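Local coordinates for alginate lyase (Paenibacillus sp. FPU-7, PDB 6KFN), which cleaves the polysaccharide alginate by beta-elimination and is built as a right-handed parallel beta-helix, at residues Glu182-Lys187 / Thr193-Ser198. Numbering follows the deposited sequence.
With NA (sodium ion), chain B.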
loop_
_atom_site.group_PDB
_atom_site.type_symbol
_atom_site.label_atom_id
_atom_site.label_comp_id
_atom_site.label_asym_id
_atom_site.label_seq_id
_atom_site.Cartn_x
_atom_site.Cartn_y
_atom_site.Cartn_z
ATOM N N GLU A 182 -0.771 -10.497 1.459
ATOM C CA GLU A 182 -2.010 -9.777 1.203
ATOM C C GLU A 182 -1.750 -8.610 0.268
ATOM O O GLU A 182 -0.718 -7.948 0.324
ATOM C CB GLU A 182 -2.647 -9.209 2.480
ATOM C CG GLU A 182 -3.049 -10.230 3.521
ATOM C CD GLU A 182 -1.969 -10.592 4.509
ATOM O OE1 GLU A 182 -0.816 -10.182 4.387
ATOM O OE2 GLU A 182 -2.385 -11.340 5.478
ATOM N N HIS A 183 -2.752 -8.287 -0.541
ATOM C CA HIS A 183 -2.705 -7.029 -1.278
ATOM C C HIS A 183 -2.617 -5.852 -0.340
ATOM O O HIS A 183 -1.845 -4.920 -0.590
ATOM C CB HIS A 183 -3.887 -6.934 -2.253
ATOM C CG HIS A 183 -3.722 -7.865 -3.397
ATOM N ND1 HIS A 183 -4.478 -7.753 -4.548
ATOM C CD2 HIS A 183 -2.800 -8.841 -3.614
ATOM C CE1 HIS A 183 -4.074 -8.700 -5.378
ATOM N NE2 HIS A 183 -3.079 -9.378 -4.841
ATOM N N ILE A 184 -3.399 -5.873 0.743
ATOM C CA ILE A 184 -3.376 -4.824 1.743
ATOM C C ILE A 184 -3.454 -5.494 3.119
ATOM O O ILE A 184 -4.368 -6.267 3.385
ATOM C CB ILE A 184 -4.496 -3.809 1.601
ATOM C CG1 ILE A 184 -4.531 -3.256 0.159
ATOM C CG2 ILE A 184 -4.345 -2.678 2.617
ATOM C CD1 ILE A 184 -5.747 -2.475 -0.175
ATOM N N ASP A 185 -2.478 -5.178 3.979
ATOM C CA ASP A 185 -2.438 -5.679 5.362
ATOM C C ASP A 185 -2.522 -4.462 6.261
ATOM O O ASP A 185 -1.612 -3.638 6.261
ATOM C CB ASP A 185 -1.188 -6.502 5.585
ATOM C CG ASP A 185 -1.179 -7.278 6.882
ATOM O OD1 ASP A 185 -2.144 -7.210 7.620
ATOM O OD2 ASP A 185 -0.162 -8.008 7.101
ATOM N N ILE A 186 -3.661 -4.318 6.957
ATOM C CA ILE A 186 -3.944 -3.154 7.802
ATOM C C ILE A 186 -3.678 -3.579 9.243
ATOM O O ILE A 186 -4.436 -4.387 9.787
ATOM C CB ILE A 186 -5.382 -2.679 7.598
ATOM C CG1 ILE A 186 -5.633 -2.306 6.137
ATOM C CG2 ILE A 186 -5.678 -1.520 8.535
ATOM C CD1 ILE A 186 -7.066 -1.976 5.797
ATOM N N LYS A 187 -2.611 -3.080 9.850
ATOM C CA LYS A 187 -2.200 -3.588 11.140
ATOM C C LYS A 187 -3.008 -3.044 12.311
ATOM O O LYS A 187 -3.548 -1.928 12.311
ATOM C CB LYS A 187 -0.722 -3.275 11.391
ATOM C CG LYS A 187 0.205 -3.995 10.417
ATOM C CD LYS A 187 0.040 -5.517 10.544
ATOM C CE LYS A 187 0.938 -6.364 9.713
ATOM N NZ LYS A 187 0.611 -7.812 9.748
ATOM N N THR A 193 -8.179 3.618 8.122
ATOM C CA THR A 193 -7.681 3.305 6.786
ATOM C C THR A 193 -8.857 3.163 5.829
ATOM O O THR A 193 -9.818 2.455 6.136
ATOM C CB THR A 193 -6.901 1.985 6.823
ATOM O OG1 THR A 193 -5.881 2.034 7.828
ATOM C CG2 THR A 193 -6.211 1.719 5.488
ATOM N N ILE A 194 -8.740 3.765 4.649
ATOM C CA ILE A 194 -9.744 3.653 3.597
ATOM C C ILE A 194 -9.123 2.916 2.421
ATOM O O ILE A 194 -8.038 3.274 1.964
ATOM C CB ILE A 194 -10.247 5.046 3.151
ATOM C CG1 ILE A 194 -10.870 5.801 4.309
ATOM C CG2 ILE A 194 -11.213 4.899 1.938
ATOM C CD1 ILE A 194 -11.378 7.174 3.968
ATOM N N VAL A 195 -9.852 1.908 1.905
ATOM C CA VAL A 195 -9.484 1.225 0.671
ATOM C C VAL A 195 -10.705 1.333 -0.243
ATOM O O VAL A 195 -11.760 0.778 0.089
ATOM C CB VAL A 195 -9.156 -0.252 0.888
ATOM C CG1 VAL A 195 -8.775 -0.880 -0.446
ATOM C CG2 VAL A 195 -8.027 -0.400 1.928
ATOM N N GLU A 196 -10.567 2.051 -1.350
ATOM C CA GLU A 196 -11.733 2.332 -2.189
ATOM C C GLU A 196 -11.373 2.222 -3.649
ATOM O O GLU A 196 -10.249 2.535 -4.078
ATOM C CB GLU A 196 -12.325 3.738 -1.917
ATOM C CG GLU A 196 -11.344 4.860 -2.260
ATOM C CD GLU A 196 -11.914 6.256 -2.080
ATOM O OE1 GLU A 196 -12.940 6.380 -1.366
ATOM O OE2 GLU A 196 -11.296 7.217 -2.607
ATOM N N ASN A 197 -12.359 1.823 -4.453
ATOM C CA ASN A 197 -12.288 1.915 -5.910
ATOM C C ASN A 197 -11.091 1.173 -6.503
ATOM O O ASN A 197 -10.582 1.577 -7.559
ATOM C CB ASN A 197 -12.297 3.374 -6.378
ATOM C CG ASN A 197 -13.435 4.160 -5.795
ATOM O OD1 ASN A 197 -14.503 3.675 -5.623
ATOM N ND2 ASN A 197 -13.182 5.432 -5.516
ATOM N N SER A 198 -10.652 0.117 -5.845
ATOM C CA SER A 198 -9.431 -0.577 -6.198
ATOM C C SER A 198 -9.754 -1.958 -6.791
ATOM O O SER A 198 -10.879 -2.439 -6.710
ATOM C CB SER A 198 -8.504 -0.649 -4.986
ATOM O OG SER A 198 -8.061 0.675 -4.636
HETATM NA NA NA B . 0.954 -9.991 6.132
HETATM O O HOH W 1 -0.569 -11.423 7.252
HETATM O O HOH W 2 2.434 -9.844 8.056
HETATM O O HOH W 3 1.946 -12.066 5.455
#
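I184 and I186 meet V195 and T193 in a buried, apolar contact across the interior of a right-handed parallel beta-helix. The two strands, 184-186 and 194-196, belong to different faces of the solenoid: the first pairs with 149-151 and 215-217, the second with 169-171 and 223-230. The nearest CA atoms of the two segments, those of I186 and T193, are 7.5 Å apart, and no hydrogen bond links the segments, so side chains alone make the contact.

I184 and V195 meet by the ends of their side chains. With CG1 of I184 anti to the carbonyl carbon (chi1 -52°) and the chain then extended, its terminal methyl ends against both methyls of V195. I184 CD1 lies 3.4 Å from V195 CG1, closer than two methyls normally sit. V195 CG2 is a little further from I184 CD1, at 3.7 Å. Two residues further along the same strand, I186 meets T193 end to end by two branches: I186 CG2 lies 3.6 Å from T193 OG1, while I186 CD1 packs 3.8 Å from T193 CG2. I170 and I224, from neighbouring strands of the second face, touch V195 as well and continue the hydrophobic filling along the core.

Alternation along the first strand turns D185 to the other side, where E182 OE1 and D185 OD2 bind a sodium ion, each at 2.5 Å, together with E147 and three waters. K187 NZ also reaches D185 OD2, at 2.8 Å, from 41° out of the carboxylate plane, and K218 pairs with OD1. Metal and lysines would thus offset the carboxylates' negative charge. The chemistry is therefore split by strand face: close-fitting aliphatic groups join the two walls inside, while ionic bonds gather around the sodium on the other side of strand 184-186.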